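Local structure of PAN2-PAN3 deadenylation complex catalytic subunit pan2 (Neurospora crassa, 4CZW) at residues A72-A77 with R408-V413; E8-Y13 with A382-P387; I573-P578 with A633-G638; M57-L62 with G349-E354. The protein shortens mRNA poly(A) tails as the catalytic exonuclease of the PAN2-PAN3 deadenylation complex, this piece comprising its ubiquitin protease-like domain and nuclease domain. One frame throughout, in Å; residues are numbered along the deposited sequence.

Contact 1 of 4, residues A72-A77 with R408-V413; sequences ATACLA and RLDTSV. With ZN (zinc ion), chain B.
The carboxylate of Asp-410 lies beneath the methyl group of Ala-74, whose CB sits over one face, 3.2 Å from OD1. The opposite face is approached by the backbone N of Ser-412, which donates to OD1 from well above the carboxylate plane, at an N-H...O angle of 155°. At the edge, the syn lone pair of that same oxygen receives the hydroxyl of Ser-412. The first of these two bonds closes an Asx turn, and together they fix the rotation of the group; Ser-412 OG is in turn engaged by Arg-416. CG of Asp-410 is trans to the backbone N (chi1 -172°), which sets the carboxylate alongside the methyl group of Ala-74. The main chain pairs as well: Asp-410 N donates to Ala-72 O at 3.0 Å. A water bridges Thr-73 O and Asp-410 O, at 2.7 and 2.9 Å. Apolar contacts flank this polar centre, Ala-72 CB meeting Leu-409 CD1 at 3.7 Å and Leu-76 CD2 meeting Val-413 CG2 at 4.1 Å. Replacing Asp-410 with a leucine would probably leave Ser-412 N and OG without their shared acceptor and the turn freer to open. On the far side of the 72-77 loop, Thr-73 OG1 forms an ST turn with Cys-75 N and also bonds to His-70 O. Cys-75 SG binds the zinc ion at 2.3 Å, and His-70, Cys-80 and Cys-83 complete a zinc site of three cysteines and one histidine, whose loop is thus tied to residues 408-413.

Contact 2 of 4, residues E8-Y13 with A382-P387; sequences EAPPEY and AAWKMP
Trp-384 and Tyr-13 meet edge to face, in a T-shaped pair: the CZ3-CH2 rim of the indole is directed at the phenol face, with the six-membered ring centroids 5.2 Å apart and the planes at 66°. The indole is itself clasped between two layers. Over one face lies the backbone of Glu-8 and Ala-9, with Ala-9 CA 3.6 Å from the centroid of the six-membered ring and almost on its normal, a CH-pi contact. Against the opposite face rests Lys-385 CB. Pro-10 comes in obliquely, its CD 3.6 Å from Trp-384 CH2, and Ala-9 CB touches Trp-384 CE3 at 3.5 Å. The pyrrole nitrogen NE1 is hydrogen-bonded to Arg-6 O.

Lys-385 runs past the phenol as a fully extended chain, its CG trans to the backbone N (chi1 -168°), and thereby carries NZ to Tyr-13 OH, a hydrogen bond of 3.1 Å. Both ends are held further: Tyr-13 OH by Glu-376, and Lys-385 NZ by Ser-4 and Thr-379 O. A buried ammonium group and phenol thus share a polar network.

In the ubiquitin protease-like domain, Trp-384 and Lys-385, at the start of strand 385-394, both lie opposite Asn-381 in what fits a classic beta bulge, consistent with two successive side chains turning toward the N-terminal segment.

Contact 3 of 4, residues I573-P578 with A633-G638; sequences IFMKPP and ALYKKG
Tyr-635 OH donates to the carbonyl oxygen of Phe-574 at 3.0 Å, lying in the carbonyl plane on a lone pair, at a C=O...O angle of 130°. The same hydroxyl accepts a weak bond from Lys-576 N, 3.4 Å away, and so spans the backbone on both sides of Met-575. The phenol is also covered: Lys-576 CB lies over one face, 4.0 Å from the ring centroid in a CH-pi contact, displaced toward the rim. Beyond CB the lysine chain bends at chi3 and chi4 back above the ring, but NZ stays 5.2 Å from the centroid, at most a weak cation-pi attraction. Beside it, Phe-574 CD1 meets Leu-634 CD1 at 3.8 Å, the two side chains crossing at a slant.

What positions these groups lies one shell out. Tyr-635 CG is trans to its own carbonyl carbon (chi1 -65°), which sends the ring across to the loop, and Ile-583 touches its side chain. Leu-634 packs on Phe-587 and Tyr-591, while Phe-574 rests on Leu-592 and Tyr-618. A phenylalanine at Tyr-635 would probably leave Phe-574 O and Lys-576 N without this partner and the loop less firmly placed.

Phe-574 is the centre of an inverse gamma turn, just after helix 570-573; the arrangement fastens this turn of the RNase H-like nuclease domain to the end of helix 627-634.

Contact 4 of 4, residues M57-L62 with G349-E354; sequences MHYTPL and GRAEPE
Ala-351 and Pro-61 form the apolar centre of the contact, with Pro-61 CG 4.1 Å from Ala-351 CB and 3.9 Å from Ala-351 CA. Tyr-59 adds a looser touch, its CD1 lying 4.4 Å from the same methyl group, which approaches the ring obliquely.

Backbone carbonyls supply the remaining van der Waals contacts. Pro-61 CG rests 3.6 Å from Arg-350 O, and Tyr-59 O lies 4.0 Å from Ala-351 CB. No hydrogen bond passes between the two segments.

Ring packing acts on Tyr-59 from its own side: His-58 ND1 sits over the centre of the phenol, and the ring of Phe-364 meets it at a shallow angle. Polar bonds shape each segment separately. Glu-352 N bonds to Gly-349 O, closing a type I turn that presents Ala-351 to residues 57-62, and Thr-60 N bonds to Met-57 O between two helices. Arg-350, bent at chi2 (-62°), takes its guanidinium away to a salt bridge with Glu-290; Glu-352 pairs with Arg-360.

The chemistry implies a fit by van der Waals contact between these two segments, a small methyl on a turn meeting the helix junction, while the charges of Arg-350 and Glu-352 are paired with Glu-290 and Arg-360.

In the fold
From the N terminus, the first segment met is 8-13, which pairs with 382-387: contact 2 closes a loop of more than 360 residues in the protease-like part. Within that loop lies contact 4, where the junction of helices 51-58 and 61-71 meets the turn after strand 339-347. Contact 1 starts inside it too, at the zinc loop 72-77, but closes only at 408-413, so it crosses both contacts 2 and 4. Contact 3 follows in series, a short closure within the nuclease part. The centres of contacts 1 and 4 are about 25 Å apart, whereas contact 3 stands 43 Å or more from the other three. Contact 1 borders helix 529-541, where the two domains approach each other.

Contact 1 of 4, residues A72-A77 with R408-V413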
loop_
_atom_site.group_PDB
_atom_site.type_symbol
_atom_site.label_atom_id
_atom_site.label_comp_id
_atom_site.label_asym_id
_atom_site.label_seq_id
_atom_site.Cartn_x
_atom_site.Cartn_y
_atom_site.Cartn_z
ATOM N N ALA A 72 1.835 0.673 -13.022
ATOM C CA ALA A 72 2.872 0.945 -14.009
ATOM C C ALA A 72 2.296 1.355 -15.363
ATOM O O ALA A 72 3.042 1.663 -16.292
ATOM C CB ALA A 72 3.771 -0.270 -14.167
ATOM N N THR A 73 0.971 1.355 -15.474
ATOM C CA THR A 73 0.316 1.744 -16.720
ATOM C C THR A 73 0.160 3.258 -16.802
ATOM O O THR A 73 0.680 3.991 -15.961
ATOM C CB THR A 73 -1.071 1.087 -16.869
ATOM O OG1 THR A 73 -1.974 1.637 -15.902
ATOM C CG2 THR A 73 -0.973 -0.420 -16.677
ATOM N N ALA A 74 -0.562 3.718 -17.817
ATOM C CA ALA A 74 -0.761 5.146 -18.031
ATOM C C ALA A 74 -1.997 5.658 -17.300
ATOM O O ALA A 74 -2.483 6.752 -17.587
ATOM C CB ALA A 74 -0.871 5.445 -19.518
ATOM N N CYS A 75 -2.492 4.862 -16.355
ATOM C CA CYS A 75 -3.697 5.194 -15.599
ATOM C C CYS A 75 -3.598 6.559 -14.927
ATOM O O CYS A 75 -2.723 6.789 -14.092
ATOM C CB CYS A 75 -3.977 4.115 -14.549
ATOM S SG CYS A 75 -5.396 4.449 -13.474
ATOM N N LEU A 76 -4.496 7.462 -15.305
ATOM C CA LEU A 76 -4.531 8.802 -14.730
ATOM C C LEU A 76 -5.769 8.994 -13.863
ATOM O O LEU A 76 -6.168 10.123 -13.574
ATOM C CB LEU A 76 -4.490 9.863 -15.831
ATOM C CG LEU A 76 -3.190 9.972 -16.628
ATOM C CD1 LEU A 76 -3.301 11.054 -17.690
ATOM C CD2 LEU A 76 -2.018 10.247 -15.700
ATOM N N ALA A 77 -6.375 7.885 -13.454
ATOM C CA ALA A 77 -7.546 7.933 -12.589
ATOM C C ALA A 77 -7.161 8.415 -11.197
ATOM O O ALA A 77 -6.168 7.965 -10.626
ATOM C CB ALA A 77 -8.213 6.570 -12.518
ATOM N N ARG A 408 8.805 -2.690 -18.633
ATOM C CA ARG A 408 8.011 -1.980 -19.628
ATOM C C ARG A 408 7.111 -0.938 -18.970
ATOM O O ARG A 408 5.923 -0.843 -19.278
ATOM C CB ARG A 408 7.177 -2.962 -20.451
ATOM C CG ARG A 408 8.012 -3.919 -21.289
ATOM C CD ARG A 408 7.154 -4.688 -22.281
ATOM N NE ARG A 408 6.177 -5.546 -21.619
ATOM C CZ ARG A 408 6.416 -6.798 -21.244
ATOM N NH1 ARG A 408 7.607 -7.342 -21.463
ATOM N NH2 ARG A 408 5.467 -7.507 -20.649
ATOM N N LEU A 409 7.693 -0.161 -18.063
ATOM C CA LEU A 409 6.980 0.915 -17.382
ATOM C C LEU A 409 6.516 1.985 -18.365
ATOM O O LEU A 409 7.289 2.444 -19.205
ATOM C CB LEU A 409 7.874 1.539 -16.307
ATOM C CG LEU A 409 7.376 2.808 -15.613
ATOM C CD1 LEU A 409 6.157 2.513 -14.755
ATOM C CD2 LEU A 409 8.487 3.431 -14.780
ATOM N N ASP A 410 5.250 2.378 -18.259
ATOM C CA ASP A 410 4.706 3.422 -19.120
ATOM C C ASP A 410 5.171 4.794 -18.645
ATOM O O ASP A 410 5.058 5.123 -17.464
ATOM C CB ASP A 410 3.178 3.357 -19.150
ATOM C CG ASP A 410 2.577 4.295 -20.178
ATOM O OD1 ASP A 410 2.351 5.477 -19.848
ATOM O OD2 ASP A 410 2.330 3.848 -21.319
ATOM N N THR A 411 5.692 5.593 -19.572
ATOM C CA THR A 411 6.289 6.880 -19.229
ATOM C C THR A 411 5.574 8.057 -19.888
ATOM O O THR A 411 6.097 9.170 -19.914
ATOM C CB THR A 411 7.773 6.927 -19.634
ATOM O OG1 THR A 411 7.881 6.877 -21.062
ATOM C CG2 THR A 411 8.530 5.752 -19.031
ATOM N N SER A 412 4.378 7.805 -20.410
ATOM C CA SER A 412 3.637 8.811 -21.169
ATOM C C SER A 412 3.245 10.028 -20.331
ATOM O O SER A 412 3.012 11.109 -20.871
ATOM C CB SER A 412 2.382 8.187 -21.782
ATOM O OG SER A 412 1.518 7.687 -20.777
ATOM N N VAL A 413 3.175 9.850 -19.015
ATOM C CA VAL A 413 2.771 10.926 -18.116
ATOM C C VAL A 413 3.831 12.029 -18.064
ATOM O O VAL A 413 3.529 13.183 -17.758
ATOM C CB VAL A 413 2.495 10.385 -16.689
ATOM C CG1 VAL A 413 3.775 9.855 -16.053
ATOM C CG2 VAL A 413 1.853 11.454 -15.812
HETATM ZN ZN ZN B . -5.071 3.172 -11.541
HETATM O O HOH W 1 3.082 5.022 -15.290
#

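Contact 2 of 4, residues E8-Y13 with A382-P387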
loop_
_atom_site.group_PDB
_atom_site.type_symbol
_atom_site.label_atom_id
_atom_site.label_comp_id
_atom_site.label_asym_id
_atom_site.label_seq_id
_atom_site.Cartn_x
_atom_site.Cartn_y
_atom_site.Cartn_z
ATOM N N GLU A 8 -2.477 -10.467 29.356
ATOM C CA GLU A 8 -2.672 -9.154 28.758
ATOM C C GLU A 8 -1.681 -8.947 27.624
ATOM O O GLU A 8 -0.670 -9.643 27.541
ATOM C CB GLU A 8 -2.520 -8.050 29.805
ATOM C CG GLU A 8 -3.629 -8.020 30.841
ATOM C CD GLU A 8 -3.379 -6.992 31.927
ATOM O OE1 GLU A 8 -2.199 -6.722 32.232
ATOM O OE2 GLU A 8 -4.364 -6.456 32.477
ATOM N N ALA A 9 -1.976 -7.987 26.753
ATOM C CA ALA A 9 -1.108 -7.686 25.624
ATOM C C ALA A 9 0.232 -7.130 26.089
ATOM O O ALA A 9 0.283 -6.084 26.737
ATOM C CB ALA A 9 -1.788 -6.705 24.682
ATOM N N PRO A 10 1.326 -7.836 25.765
ATOM C CA PRO A 10 2.683 -7.366 26.064
ATOM C C PRO A 10 2.986 -6.072 25.313
ATOM O O PRO A 10 2.284 -5.764 24.349
ATOM C CB PRO A 10 3.572 -8.518 25.572
ATOM C CG PRO A 10 2.671 -9.706 25.513
ATOM C CD PRO A 10 1.337 -9.159 25.121
ATOM N N PRO A 11 4.014 -5.321 25.747
ATOM C CA PRO A 11 4.391 -4.068 25.078
ATOM C C PRO A 11 4.661 -4.240 23.583
ATOM O O PRO A 11 4.516 -3.282 22.825
ATOM C CB PRO A 11 5.669 -3.644 25.818
ATOM C CG PRO A 11 6.117 -4.857 26.578
ATOM C CD PRO A 11 4.864 -5.588 26.918
ATOM N N GLU A 12 5.035 -5.448 23.169
ATOM C CA GLU A 12 5.274 -5.736 21.759
ATOM C C GLU A 12 3.979 -5.687 20.948
ATOM O O GLU A 12 4.007 -5.504 19.731
ATOM C CB GLU A 12 5.938 -7.107 21.594
ATOM C CG GLU A 12 7.348 -7.211 22.170
ATOM C CD GLU A 12 7.365 -7.506 23.661
ATOM O OE1 GLU A 12 6.324 -7.323 24.326
ATOM O OE2 GLU A 12 8.427 -7.927 24.168
ATOM N N TYR A 13 2.849 -5.851 21.628
ATOM C CA TYR A 13 1.547 -5.865 20.966
ATOM C C TYR A 13 0.730 -4.606 21.237
ATOM O O TYR A 13 -0.334 -4.419 20.651
ATOM C CB TYR A 13 0.739 -7.091 21.400
ATOM C CG TYR A 13 1.034 -8.347 20.612
ATOM C CD1 TYR A 13 0.429 -8.576 19.383
ATOM C CD2 TYR A 13 1.906 -9.309 21.101
ATOM C CE1 TYR A 13 0.690 -9.724 18.660
ATOM C CE2 TYR A 13 2.174 -10.461 20.387
ATOM C CZ TYR A 13 1.564 -10.664 19.167
ATOM O OH TYR A 13 1.827 -11.808 18.452
ATOM N N ALA A 382 -8.062 -15.639 24.036
ATOM C CA ALA A 382 -9.466 -15.256 24.157
ATOM C C ALA A 382 -9.653 -13.950 24.925
ATOM O O ALA A 382 -10.725 -13.346 24.889
ATOM C CB ALA A 382 -10.256 -16.370 24.829
ATOM N N ALA A 383 -8.604 -13.518 25.617
ATOM C CA ALA A 383 -8.678 -12.332 26.461
ATOM C C ALA A 383 -8.394 -11.046 25.692
ATOM O O ALA A 383 -8.996 -10.009 25.971
ATOM C CB ALA A 383 -7.721 -12.462 27.630
ATOM N N TRP A 384 -7.485 -11.109 24.721
ATOM C CA TRP A 384 -7.057 -9.896 24.031
ATOM C C TRP A 384 -6.611 -10.095 22.578
ATOM O O TRP A 384 -6.616 -9.144 21.796
ATOM C CB TRP A 384 -5.924 -9.229 24.819
ATOM C CG TRP A 384 -4.705 -10.087 24.998
ATOM C CD1 TRP A 384 -4.465 -10.975 26.006
ATOM C CD2 TRP A 384 -3.554 -10.129 24.145
ATOM N NE1 TRP A 384 -3.238 -11.571 25.832
ATOM C CE2 TRP A 384 -2.660 -11.069 24.696
ATOM C CE3 TRP A 384 -3.195 -9.467 22.968
ATOM C CZ2 TRP A 384 -1.430 -11.360 24.111
ATOM C CZ3 TRP A 384 -1.975 -9.757 22.389
ATOM C CH2 TRP A 384 -1.106 -10.696 22.960
ATOM N N LYS A 385 -6.227 -11.314 22.208
ATOM C CA LYS A 385 -5.704 -11.543 20.862
ATOM C C LYS A 385 -6.612 -12.424 20.008
ATOM O O LYS A 385 -6.659 -13.640 20.188
ATOM C CB LYS A 385 -4.306 -12.162 20.930
ATOM C CG LYS A 385 -3.583 -12.164 19.594
ATOM C CD LYS A 385 -2.286 -12.946 19.647
ATOM C CE LYS A 385 -1.631 -13.005 18.280
ATOM N NZ LYS A 385 -0.468 -13.930 18.268
HETATM N N MSE A 386 -7.312 -11.802 19.062
HETATM C CA MSE A 386 -8.228 -12.518 18.181
HETATM C C MSE A 386 -8.062 -12.102 16.718
HETATM O O MSE A 386 -7.919 -10.918 16.416
HETATM C CB MSE A 386 -9.675 -12.295 18.627
HETATM C CG MSE A 386 -10.100 -13.154 19.806
HETATM SE SE MSE A 386 -10.312 -15.026 19.297
HETATM C CE MSE A 386 -9.106 -15.849 20.585
ATOM N N PRO A 387 -8.088 -13.084 15.805
ATOM C CA PRO A 387 -7.940 -12.831 14.368
ATOM C C PRO A 387 -9.189 -12.205 13.754
ATOM O O PRO A 387 -10.306 -12.552 14.138
ATOM C CB PRO A 387 -7.694 -14.227 13.795
ATOM C CG PRO A 387 -8.413 -15.131 14.729
ATOM C CD PRO A 387 -8.262 -14.519 16.095
#

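Contact 3 of 4, residues I573-P578 with A633-G638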
loop_
_atom_site.group_PDB
_atom_site.type_symbol
_atom_site.label_atom_id
_atom_site.label_comp_id
_atom_site.label_asym_id
_atom_site.label_seq_id
_atom_site.Cartn_x
_atom_site.Cartn_y
_atom_site.Cartn_z
ATOM N N ILE A 573 26.062 16.107 1.797
ATOM C CA ILE A 573 27.382 16.264 1.198
ATOM C C ILE A 573 28.269 17.223 1.990
ATOM O O ILE A 573 29.408 16.895 2.323
ATOM C CB ILE A 573 27.272 16.768 -0.254
ATOM C CG1 ILE A 573 26.755 15.655 -1.168
ATOM C CG2 ILE A 573 28.612 17.266 -0.751
ATOM C CD1 ILE A 573 26.610 16.072 -2.616
ATOM N N PHE A 574 27.739 18.402 2.300
ATOM C CA PHE A 574 28.518 19.420 2.997
ATOM C C PHE A 574 28.390 19.314 4.513
ATOM O O PHE A 574 28.089 20.295 5.193
ATOM C CB PHE A 574 28.104 20.816 2.528
ATOM C CG PHE A 574 28.527 21.128 1.121
ATOM C CD1 PHE A 574 29.828 21.515 0.847
ATOM C CD2 PHE A 574 27.628 21.025 0.073
ATOM C CE1 PHE A 574 30.225 21.798 -0.446
ATOM C CE2 PHE A 574 28.018 21.307 -1.223
ATOM C CZ PHE A 574 29.318 21.695 -1.483
HETATM N N MSE A 575 28.623 18.115 5.033
HETATM C CA MSE A 575 28.700 17.901 6.471
HETATM C C MSE A 575 30.117 17.532 6.879
HETATM O O MSE A 575 30.782 16.755 6.196
HETATM C CB MSE A 575 27.742 16.794 6.918
HETATM C CG MSE A 575 26.274 17.162 6.902
HETATM SE SE MSE A 575 25.193 15.781 7.760
HETATM C CE MSE A 575 25.886 14.221 6.818
ATOM N N LYS A 576 30.583 18.094 7.989
ATOM C CA LYS A 576 31.814 17.613 8.594
ATOM C C LYS A 576 31.441 16.401 9.440
ATOM O O LYS A 576 30.661 16.523 10.384
ATOM C CB LYS A 576 32.496 18.698 9.428
ATOM C CG LYS A 576 34.019 18.637 9.378
ATOM C CD LYS A 576 34.668 19.803 10.114
ATOM C CE LYS A 576 34.903 19.487 11.586
ATOM N NZ LYS A 576 33.642 19.336 12.364
ATOM N N PRO A 577 31.999 15.229 9.095
ATOM C CA PRO A 577 31.577 13.888 9.524
ATOM C C PRO A 577 31.066 13.732 10.971
ATOM O O PRO A 577 30.011 13.121 11.142
ATOM C CB PRO A 577 32.844 13.053 9.307
ATOM C CG PRO A 577 33.489 13.695 8.133
ATOM C CD PRO A 577 33.216 15.174 8.261
ATOM N N PRO A 578 31.775 14.263 11.988
ATOM C CA PRO A 578 31.278 13.946 13.334
ATOM C C PRO A 578 30.054 14.757 13.766
ATOM O O PRO A 578 29.208 14.237 14.495
ATOM C CB PRO A 578 32.475 14.281 14.240
ATOM C CG PRO A 578 33.643 14.506 13.317
ATOM C CD PRO A 578 33.043 15.009 12.052
ATOM N N ALA A 633 36.590 25.349 6.193
ATOM C CA ALA A 633 36.271 26.771 6.213
ATOM C C ALA A 633 34.796 27.002 6.529
ATOM O O ALA A 633 34.440 27.984 7.179
ATOM C CB ALA A 633 36.635 27.411 4.883
ATOM N N LEU A 634 33.946 26.090 6.065
ATOM C CA LEU A 634 32.515 26.155 6.340
ATOM C C LEU A 634 32.229 26.057 7.834
ATOM O O LEU A 634 31.257 26.628 8.328
ATOM C CB LEU A 634 31.774 25.041 5.598
ATOM C CG LEU A 634 31.259 25.355 4.193
ATOM C CD1 LEU A 634 30.808 24.082 3.494
ATOM C CD2 LEU A 634 30.117 26.357 4.263
ATOM N N TYR A 635 33.080 25.332 8.551
ATOM C CA TYR A 635 32.897 25.148 9.985
ATOM C C TYR A 635 33.981 25.873 10.780
ATOM O O TYR A 635 34.974 25.273 11.194
ATOM C CB TYR A 635 32.883 23.656 10.333
ATOM C CG TYR A 635 31.706 22.895 9.751
ATOM C CD1 TYR A 635 31.764 22.356 8.471
ATOM C CD2 TYR A 635 30.539 22.710 10.485
ATOM C CE1 TYR A 635 30.694 21.659 7.937
ATOM C CE2 TYR A 635 29.464 22.013 9.958
ATOM C CZ TYR A 635 29.547 21.490 8.684
ATOM O OH TYR A 635 28.480 20.797 8.157
ATOM N N LYS A 636 33.781 27.173 10.986
ATOM C CA LYS A 636 34.696 27.980 11.789
ATOM C C LYS A 636 33.938 28.852 12.783
ATOM O O LYS A 636 34.333 28.978 13.942
ATOM C CB LYS A 636 35.574 28.855 10.896
ATOM C CG LYS A 636 36.596 28.077 10.086
ATOM C CD LYS A 636 37.538 27.313 10.997
ATOM C CE LYS A 636 38.557 26.524 10.198
ATOM N NZ LYS A 636 39.469 25.767 11.096
ATOM N N LYS A 637 32.846 29.457 12.326
ATOM C CA LYS A 637 32.036 30.300 13.196
ATOM C C LYS A 637 30.593 29.806 13.241
ATOM O O LYS A 637 30.240 28.823 12.584
ATOM C CB LYS A 637 32.095 31.758 12.735
ATOM C CG LYS A 637 33.518 32.304 12.638
ATOM C CD LYS A 637 33.541 33.680 11.988
ATOM C CE LYS A 637 34.963 34.211 11.853
ATOM N NZ LYS A 637 34.961 35.513 11.129
ATOM N N GLY A 638 29.766 30.486 14.028
ATOM C CA GLY A 638 28.378 30.095 14.178
ATOM C C GLY A 638 27.595 30.348 12.906
ATOM O O GLY A 638 26.407 30.663 12.953
#

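Contact 4 of 4, residues M57-L62 with G349-E354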
loop_
_atom_site.group_PDB
_atom_site.type_symbol
_atom_site.label_atom_id
_atom_site.label_comp_id
_atom_site.label_asym_id
_atom_site.label_seq_id
_atom_site.Cartn_x
_atom_site.Cartn_y
_atom_site.Cartn_z
HETATM N N MSE A 57 -1.634 -7.793 2.646
HETATM C CA MSE A 57 -1.827 -7.786 1.200
HETATM C C MSE A 57 -0.502 -7.663 0.452
HETATM O O MSE A 57 -0.327 -8.255 -0.613
HETATM C CB MSE A 57 -2.760 -6.647 0.787
HETATM C CG MSE A 57 -4.195 -6.805 1.260
HETATM SE SE MSE A 57 -5.326 -5.333 0.666
HETATM C CE MSE A 57 -5.151 -5.583 -1.259
ATOM N N HIS A 58 0.424 -6.892 1.013
ATOM C CA HIS A 58 1.712 -6.638 0.370
ATOM C C HIS A 58 2.550 -7.904 0.233
ATOM O O HIS A 58 3.238 -8.097 -0.769
ATOM C CB HIS A 58 2.502 -5.584 1.148
ATOM C CG HIS A 58 3.907 -5.408 0.663
ATOM N ND1 HIS A 58 4.999 -5.875 1.361
ATOM C CD2 HIS A 58 4.398 -4.828 -0.459
ATOM C CE1 HIS A 58 6.103 -5.584 0.695
ATOM N NE2 HIS A 58 5.765 -4.949 -0.413
ATOM N N TYR A 59 2.495 -8.761 1.247
ATOM C CA TYR A 59 3.259 -10.002 1.226
ATOM C C TYR A 59 2.433 -11.142 0.644
ATOM O O TYR A 59 2.751 -12.316 0.831
ATOM C CB TYR A 59 3.754 -10.347 2.630
ATOM C CG TYR A 59 4.790 -9.372 3.144
ATOM C CD1 TYR A 59 6.125 -9.496 2.781
ATOM C CD2 TYR A 59 4.432 -8.321 3.976
ATOM C CE1 TYR A 59 7.076 -8.604 3.240
ATOM C CE2 TYR A 59 5.377 -7.424 4.440
ATOM C CZ TYR A 59 6.696 -7.571 4.069
ATOM O OH TYR A 59 7.640 -6.681 4.529
ATOM N N THR A 60 1.367 -10.775 -0.058
ATOM C CA THR A 60 0.603 -11.716 -0.864
ATOM C C THR A 60 0.984 -11.501 -2.324
ATOM O O THR A 60 0.461 -10.594 -2.972
ATOM C CB THR A 60 -0.916 -11.538 -0.681
ATOM O OG1 THR A 60 -1.239 -11.560 0.715
ATOM C CG2 THR A 60 -1.676 -12.647 -1.394
ATOM N N PRO A 61 1.908 -12.331 -2.837
ATOM C CA PRO A 61 2.537 -12.203 -4.159
ATOM C C PRO A 61 1.568 -11.865 -5.291
ATOM O O PRO A 61 1.881 -11.017 -6.126
ATOM C CB PRO A 61 3.154 -13.586 -4.378
ATOM C CG PRO A 61 3.490 -14.047 -3.007
ATOM C CD PRO A 61 2.389 -13.526 -2.121
ATOM N N LEU A 62 0.409 -12.515 -5.311
ATOM C CA LEU A 62 -0.578 -12.271 -6.355
ATOM C C LEU A 62 -1.195 -10.882 -6.238
ATOM O O LEU A 62 -1.547 -10.267 -7.242
ATOM C CB LEU A 62 -1.675 -13.334 -6.313
ATOM C CG LEU A 62 -1.257 -14.729 -6.775
ATOM C CD1 LEU A 62 -2.418 -15.701 -6.665
ATOM C CD2 LEU A 62 -0.726 -14.678 -8.199
ATOM N N GLY A 349 7.979 -15.051 4.014
ATOM C CA GLY A 349 8.679 -16.002 3.172
ATOM C C GLY A 349 7.943 -16.323 1.886
ATOM O O GLY A 349 8.547 -16.788 0.919
ATOM N N ARG A 350 6.636 -16.073 1.874
ATOM C CA ARG A 350 5.811 -16.366 0.706
ATOM C C ARG A 350 6.207 -15.499 -0.487
ATOM O O ARG A 350 6.179 -15.953 -1.632
ATOM C CB ARG A 350 4.328 -16.155 1.025
ATOM C CG ARG A 350 3.887 -16.668 2.388
ATOM C CD ARG A 350 4.060 -18.170 2.525
ATOM N NE ARG A 350 3.503 -18.656 3.785
ATOM C CZ ARG A 350 3.618 -19.905 4.225
ATOM N NH1 ARG A 350 4.276 -20.805 3.509
ATOM N NH2 ARG A 350 3.076 -20.253 5.385
ATOM N N ALA A 351 6.576 -14.252 -0.210
ATOM C CA ALA A 351 6.925 -13.301 -1.261
ATOM C C ALA A 351 8.435 -13.212 -1.466
ATOM O O ALA A 351 8.943 -12.224 -1.995
ATOM C CB ALA A 351 6.355 -11.927 -0.936
ATOM N N GLU A 352 9.145 -14.252 -1.044
ATOM C CA GLU A 352 10.596 -14.307 -1.185
ATOM C C GLU A 352 11.017 -15.596 -1.880
ATOM O O GLU A 352 10.266 -16.572 -1.876
ATOM C CB GLU A 352 11.270 -14.198 0.185
ATOM C CG GLU A 352 11.133 -12.837 0.842
ATOM C CD GLU A 352 11.802 -12.781 2.201
ATOM O OE1 GLU A 352 12.221 -13.845 2.704
ATOM O OE2 GLU A 352 11.913 -11.672 2.763
ATOM N N PRO A 353 12.212 -15.600 -2.496
ATOM C CA PRO A 353 12.775 -16.824 -3.079
ATOM C C PRO A 353 12.780 -17.983 -2.086
ATOM O O PRO A 353 13.114 -17.789 -0.917
ATOM C CB PRO A 353 14.199 -16.410 -3.446
ATOM C CG PRO A 353 14.085 -14.958 -3.745
ATOM C CD PRO A 353 13.049 -14.420 -2.790
ATOM N N GLU A 354 12.405 -19.171 -2.553
ATOM C CA GLU A 354 12.263 -20.333 -1.683
ATOM C C GLU A 354 13.589 -20.752 -1.057
ATOM O O GLU A 354 14.578 -20.969 -1.757
ATOM C CB GLU A 354 11.661 -21.508 -2.457
ATOM C CG GLU A 354 11.394 -22.736 -1.604
ATOM C CD GLU A 354 10.786 -23.876 -2.396
ATOM O OE1 GLU A 354 10.770 -23.792 -3.642
ATOM O OE2 GLU A 354 10.321 -24.854 -1.773
#